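Local coordinates for protein D-threo-3-hydroxyaspartate dehydratase (Delftia, PDB 3WQC) that catalyses the pyridoxal-phosphate-dependent deamination of D-threo-3-hydroxyaspartate to oxaloacetate and ammonia, and also acts on L-threo- and L-erythro-3-hydroxyaspartate and D-serine, at residues Val95-Pro99 with His100-Gln104; Asp120-Ala123 with Ala124-Ile128; Ala129-Gly132 with Arg133-Gly136. All blocks are in the same frame, centred on the assembly; numbering follows the deposited sequence. Where two conformers were deposited one is given.

Contact 1: Val95-Pro99 with His100-Gln104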
loop_
_atom_site.group_PDB
_atom_site.type_symbol
_atom_site.label_atom_id
_atom_site.label_comp_id
_atom_site.label_asym_id
_atom_site.label_seq_id
_atom_site.Cartn_x
_atom_site.Cartn_y
_atom_site.Cartn_z
ATOM N N VAL B 95 18.939 7.146 -2.375
ATOM C CA VAL B 95 17.961 8.232 -2.126
ATOM C C VAL B 95 18.824 9.372 -1.528
ATOM O O VAL B 95 19.607 9.107 -0.631
ATOM C CB VAL B 95 16.860 7.828 -1.086
ATOM C CG1 VAL B 95 15.937 8.996 -0.769
ATOM C CG2 VAL B 95 16.041 6.655 -1.680
ATOM N N SER B 96 18.623 10.607 -2.017
ATOM C CA SER B 96 19.401 11.784 -1.560
ATOM C C SER B 96 19.521 11.730 -0.037
ATOM O O SER B 96 18.516 11.667 0.695
ATOM C CB SER B 96 18.598 13.052 -1.915
ATOM O OG SER B 96 18.318 13.171 -3.272
ATOM N N MET B 97 20.754 11.802 0.491
ATOM C CA MET B 97 20.999 11.534 1.911
ATOM C C MET B 97 20.432 12.646 2.793
ATOM O O MET B 97 20.753 13.861 2.562
ATOM C CB MET B 97 22.504 11.393 2.139
ATOM C CG MET B 97 22.831 11.057 3.581
ATOM S SD MET B 97 22.073 9.462 4.066
ATOM C CE MET B 97 22.729 9.375 5.748
ATOM N N ALA B 98 19.659 12.293 3.856
ATOM C CA ALA B 98 19.223 13.243 4.837
ATOM C C ALA B 98 20.288 13.328 5.926
ATOM O O ALA B 98 20.715 12.285 6.463
ATOM C CB ALA B 98 17.944 12.734 5.474
ATOM N N PRO B 99 20.745 14.545 6.277
ATOM C CA PRO B 99 21.745 14.637 7.345
ATOM C C PRO B 99 21.395 13.914 8.625
ATOM O O PRO B 99 22.298 13.326 9.280
ATOM C CB PRO B 99 21.840 16.183 7.532
ATOM C CG PRO B 99 21.574 16.726 6.126
ATOM C CD PRO B 99 20.424 15.835 5.599
ATOM N N HIS B 100 20.105 13.891 9.019
ATOM C CA HIS B 100 19.791 13.251 10.320
ATOM C C HIS B 100 19.988 11.745 10.318
ATOM O O HIS B 100 20.053 11.147 11.418
ATOM C CB HIS B 100 18.372 13.596 10.773
ATOM C CG HIS B 100 17.284 12.858 10.082
ATOM N ND1 HIS B 100 16.674 13.287 8.917
ATOM C CD2 HIS B 100 16.718 11.635 10.417
ATOM C CE1 HIS B 100 15.742 12.338 8.543
ATOM N NE2 HIS B 100 15.777 11.325 9.492
ATOM N N ARG B 101 20.101 11.125 9.117
ATOM C CA ARG B 101 20.370 9.708 9.018
ATOM C C ARG B 101 21.862 9.381 9.050
ATOM O O ARG B 101 22.239 8.201 8.958
ATOM C CB ARG B 101 19.729 9.120 7.758
ATOM C CG ARG B 101 18.211 8.883 8.007
ATOM C CD ARG B 101 17.537 8.100 6.883
ATOM N NE ARG B 101 17.076 8.947 5.772
ATOM C CZ ARG B 101 15.875 9.550 5.748
ATOM N NH1 ARG B 101 15.010 9.439 6.796
ATOM N NH2 ARG B 101 15.519 10.218 4.642
ATOM N N LEU B 102 22.734 10.420 9.157
ATOM C CA LEU B 102 24.180 10.114 9.110
ATOM C C LEU B 102 24.688 9.173 10.251
ATOM O O LEU B 102 25.506 8.316 9.998
ATOM C CB LEU B 102 24.992 11.423 9.059
ATOM C CG LEU B 102 24.992 11.993 7.619
ATOM C CD1 LEU B 102 25.423 13.460 7.653
ATOM C CD2 LEU B 102 25.974 11.185 6.718
ATOM N N PRO B 103 24.150 9.313 11.485
ATOM C CA PRO B 103 24.616 8.352 12.535
ATOM C C PRO B 103 24.290 6.937 12.143
ATOM O O PRO B 103 25.127 6.051 12.344
ATOM C CB PRO B 103 23.848 8.821 13.800
ATOM C CG PRO B 103 23.703 10.404 13.586
ATOM C CD PRO B 103 23.362 10.442 12.055
ATOM N N GLN B 104 23.113 6.664 11.568
ATOM C CA GLN B 104 22.820 5.263 11.177
ATOM C C GLN B 104 23.732 4.794 10.063
ATOM O O GLN B 104 24.221 3.675 10.078
ATOM C CB GLN B 104 21.362 5.167 10.709
ATOM C CG GLN B 104 21.102 3.678 10.603
ATOM C CD GLN B 104 19.728 3.302 10.130
ATOM O OE1 GLN B 104 19.388 2.039 9.975
ATOM N NE2 GLN B 104 18.884 4.342 9.910
HETATM O O HOH W 1 17.798 10.059 2.832
#

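Contact 2: Asp120-Ala123 with Ala124-Ile128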
loop_
_atom_site.group_PDB
_atom_site.type_symbol
_atom_site.label_atom_id
_atom_site.label_comp_id
_atom_site.label_asym_id
_atom_site.label_seq_id
_atom_site.Cartn_x
_atom_site.Cartn_y
_atom_site.Cartn_z
ATOM N N ASP B 120 22.964 15.484 -4.138
ATOM C CA ASP B 120 22.813 16.345 -5.335
ATOM C C ASP B 120 22.877 17.829 -4.999
ATOM O O ASP B 120 22.440 18.656 -5.836
ATOM C CB ASP B 120 21.566 16.013 -6.148
ATOM C CG ASP B 120 20.297 16.366 -5.461
ATOM O OD1 ASP B 120 20.292 16.868 -4.317
ATOM O OD2 ASP B 120 19.202 16.171 -6.089
ATOM N N SER B 121 23.476 18.160 -3.828
ATOM C CA SER B 121 23.513 19.532 -3.425
ATOM C C SER B 121 24.808 19.801 -2.640
ATOM O O SER B 121 25.352 18.897 -2.007
ATOM C CB SER B 121 22.275 19.920 -2.585
ATOM O OG SER B 121 22.287 19.221 -1.338
ATOM N N VAL B 122 25.230 21.067 -2.702
ATOM C CA VAL B 122 26.394 21.470 -1.884
ATOM C C VAL B 122 26.049 21.303 -0.393
ATOM O O VAL B 122 26.869 20.839 0.385
ATOM C CB VAL B 122 26.748 22.915 -2.214
ATOM C CG1 VAL B 122 27.844 23.389 -1.239
ATOM C CG2 VAL B 122 27.227 23.029 -3.672
ATOM N N ALA B 123 24.827 21.711 0.045
ATOM C CA ALA B 123 24.510 21.617 1.504
ATOM C C ALA B 123 24.567 20.155 1.976
ATOM O O ALA B 123 25.086 19.896 3.076
ATOM C CB ALA B 123 23.139 22.155 1.789
ATOM N N ALA B 124 24.061 19.182 1.144
ATOM C CA ALA B 124 24.136 17.770 1.637
ATOM C C ALA B 124 25.585 17.309 1.688
ATOM O O ALA B 124 26.000 16.607 2.614
ATOM C CB ALA B 124 23.273 16.849 0.773
ATOM N N ALA B 125 26.390 17.729 0.688
ATOM C CA ALA B 125 27.801 17.355 0.683
ATOM C C ALA B 125 28.513 17.923 1.903
ATOM O O ALA B 125 29.360 17.276 2.489
ATOM C CB ALA B 125 28.444 17.804 -0.656
ATOM N N GLN B 126 28.222 19.189 2.223
ATOM C CA GLN B 126 28.867 19.824 3.362
ATOM C C GLN B 126 28.447 19.077 4.642
ATOM O O GLN B 126 29.316 18.905 5.531
ATOM C CB GLN B 126 28.407 21.277 3.518
ATOM C CG GLN B 126 29.000 22.204 2.448
ATOM C CD GLN B 126 28.575 23.635 2.613
ATOM O OE1 GLN B 126 27.641 23.950 3.382
ATOM N NE2 GLN B 126 29.223 24.558 1.896
ATOM N N ALA B 127 27.184 18.654 4.756
ATOM C CA ALA B 127 26.757 17.970 6.004
ATOM C C ALA B 127 27.502 16.657 6.175
ATOM O O ALA B 127 27.949 16.275 7.278
ATOM C CB ALA B 127 25.242 17.720 5.955
ATOM N N ILE B 128 27.598 15.880 5.079
ATOM C CA ILE B 128 28.319 14.593 5.138
ATOM C C ILE B 128 29.797 14.836 5.487
ATOM O O ILE B 128 30.331 14.132 6.369
ATOM C CB ILE B 128 28.190 13.800 3.851
ATOM C CG1 ILE B 128 26.710 13.423 3.563
ATOM C CG2 ILE B 128 29.043 12.504 3.939
ATOM C CD1 ILE B 128 26.472 12.633 2.273
#

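Contact 3: Ala129-Gly132 with Arg133-Gly136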
loop_
_atom_site.group_PDB
_atom_site.type_symbol
_atom_site.label_atom_id
_atom_site.label_comp_id
_atom_site.label_asym_id
_atom_site.label_seq_id
_atom_site.Cartn_x
_atom_site.Cartn_y
_atom_site.Cartn_z
ATOM N N ALA B 129 30.454 15.777 4.795
ATOM C CA ALA B 129 31.900 15.943 5.019
ATOM C C ALA B 129 32.107 16.441 6.451
ATOM O O ALA B 129 33.082 16.008 7.085
ATOM C CB ALA B 129 32.390 16.962 3.989
ATOM N N ALA B 130 31.280 17.343 6.976
ATOM C CA ALA B 130 31.524 17.829 8.358
ATOM C C ALA B 130 31.326 16.689 9.356
ATOM O O ALA B 130 32.131 16.529 10.300
ATOM C CB ALA B 130 30.591 18.958 8.656
ATOM N N PHE B 131 30.294 15.830 9.138
ATOM C CA PHE B 131 30.128 14.755 10.080
ATOM C C PHE B 131 31.223 13.716 9.991
ATOM O O PHE B 131 31.707 13.170 11.004
ATOM C CB PHE B 131 28.714 14.130 9.787
ATOM C CG PHE B 131 28.342 13.051 10.792
ATOM C CD1 PHE B 131 27.983 13.423 12.102
ATOM C CD2 PHE B 131 28.290 11.695 10.413
ATOM C CE1 PHE B 131 27.576 12.447 13.043
ATOM C CE2 PHE B 131 27.880 10.730 11.391
ATOM C CZ PHE B 131 27.494 11.116 12.650
ATOM N N GLY B 132 31.639 13.423 8.749
ATOM C CA GLY B 132 32.738 12.477 8.519
ATOM C C GLY B 132 34.003 12.991 9.201
ATOM O O GLY B 132 34.761 12.211 9.798
ATOM N N ARG B 133 34.341 14.290 9.052
ATOM C CA ARG B 133 35.534 14.796 9.732
ATOM C C ARG B 133 35.360 14.641 11.263
ATOM O O ARG B 133 36.310 14.239 11.976
ATOM C CB ARG B 133 35.702 16.278 9.352
ATOM C CG ARG B 133 36.237 16.353 7.927
ATOM C CD ARG B 133 36.775 17.768 7.581
ATOM N NE ARG B 133 35.727 18.757 7.759
ATOM C CZ ARG B 133 34.848 19.118 6.816
ATOM N NH1 ARG B 133 34.915 18.504 5.606
ATOM N NH2 ARG B 133 33.914 20.078 7.098
ATOM N N GLU B 134 34.202 15.026 11.793
ATOM C CA GLU B 134 33.956 14.911 13.257
ATOM C C GLU B 134 34.162 13.502 13.767
ATOM O O GLU B 134 34.690 13.288 14.883
ATOM C CB GLU B 134 32.554 15.437 13.648
ATOM C CG GLU B 134 32.241 15.459 15.094
ATOM C CD GLU B 134 30.704 15.683 15.367
ATOM O OE1 GLU B 134 29.780 14.801 15.130
ATOM O OE2 GLU B 134 30.382 16.767 15.834
ATOM N N GLN B 135 33.650 12.547 12.994
ATOM C CA GLN B 135 33.618 11.117 13.409
ATOM C C GLN B 135 34.773 10.272 12.907
ATOM O O GLN B 135 34.823 9.082 13.178
ATOM C CB GLN B 135 32.298 10.479 12.920
ATOM C CG GLN B 135 31.100 11.216 13.535
ATOM C CD GLN B 135 31.005 11.075 15.026
ATOM O OE1 GLN B 135 31.414 10.027 15.573
ATOM N NE2 GLN B 135 30.559 12.136 15.720
ATOM N N GLY B 136 35.681 10.858 12.119
ATOM C CA GLY B 136 36.816 10.119 11.534
ATOM C C GLY B 136 36.393 9.087 10.490
ATOM O O GLY B 136 36.933 7.963 10.436
#

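Contact 1: Val95-Pro99 with His100-Gln104
R101 N donates to A98 O over 3.0 Å, and L102 N to P99 O over 2.9 Å, with the second bond the straighter at 163°. These two i to i+3 bonds belong to the short 3-10 turn that leads from the loop after strand 90-93 into helix 102-110, within the barrel domain of the alanine racemase type. R101 also folds back on the loop through a water: its NH2 donates in the guanidinium plane to water 1 at 2.9 Å, and the same water donates to S96 O and weakly accepts from A98 N. One face of the guanidinium lies on the methyl of A98, whose CB is 3.6 Å from NH2. The bend at chi3 (-86°) turns the arginine's end back over this methyl. Its charge is met by two aspartates of the second subunit, D19 and D287; H100 NE2 also bonds D19 there, while H100 ND1 packs at A98 CB. Beyond the polar turn, M97 sits against L117 of strand 114-119. With CG anti to the backbone N (chi1 -178°) and a bend at chi2, the methionine brings its methyl against the start of the helix, where CE rests 3.6 Å from R101 CB and 3.8 Å from L102 CD2.

Contact 2: Asp120-Ala123 with Ala124-Ile128
S121 OG accepts from A124 N at 3.1 Å with an N-H...O angle of 155°, and the same oxygen lies 3.3 Å from A124 CB. S121 O meanwhile receives A125 N, so this one residue takes up two N-H groups of the first turn. A chi1 of 66° places OG between the backbone N and the carbonyl carbon, turned in toward the helix start. An alanine here has no hydroxyl, which would probably leave A124 N without its capping partner and the first turn less firmly held. S121 is thus the N-cap of helix 122-135, the helix of the beta-alpha-beta unit that joins strand 114-119 to strand 140-146. Along the next turn Q126 N bonds V122 O at 2.8 Å, nearly in line with the C=O, and A127 N bonds A123 O at 3.0 Å. There the side chains of V122 and Q126 cross obliquely, CG1 of V122 lying 3.6 Å from Q126 NE2; Q126 CG also rests on V122 O. Farther out, A125 packs on T168 and L169 of helix 159-171, A124 on V119, and L351 of the second subunit touches A123 and A124. D120 OD2, just ahead of the cap, accepts from G153 N.

Contact 3: Ala129-Gly132 with Arg133-Gly136
Q135 folds back over F131, one turn earlier on helix 122-135, near the helix's C-terminal end. Its CB lies 3.4 Å from F131 O, the carbonyl that also accepts Q135 N. CG, the next atom, stands over the centre of the F131 ring in a CH-pi contact, 3.8 Å from the centroid and 14° off the normal. The bend at chi2 (-65°) then carries the amide across the ring, the two planes 31° apart. At the tip NE2 donates to E134 OE1 over 2.8 Å, while OE1 of Q135 accepts from R110 of helix 102-110. E134 reaches this point on an extended chain, its OE1 lying 3.8 Å from F131 CD1. F131 itself packs on L106 of helix 102-110, joining this helix to its neighbour. On another side of the helix R133 reaches back one turn and lays one guanidinium face over A129 O and A130 CA, and its NH1 bonds G172 O. G136, with positive phi, closes the helix in a Schellman motif. The Q135 amide, donating to a carboxylate and accepting from an arginine, spans two opposite charges; this pairing would probably fix the amide's orientation and help to keep CG over the ring.

The three contacts follow one another along the chain and lie on two adjacent helices of the barrel domain. Contacts 2 and 3 adjoin on helix 122-135, at its start and its end, their centres about 13 Å apart. Contact 1, at the start of helix 102-110, is about 11 Å from contact 2 and 13 Å from contact 3 between centres. L102 bridges them: its CD2 packs 3.9 Å from I128 CG1 and its CB 3.6 Å from F131 CD2, while P99 CG meets A127 CB. Contacts 1 and 2 both touch the second subunit. None lies at the active site; the M97 side chain is about 13 Å from the pyridoxal phosphate.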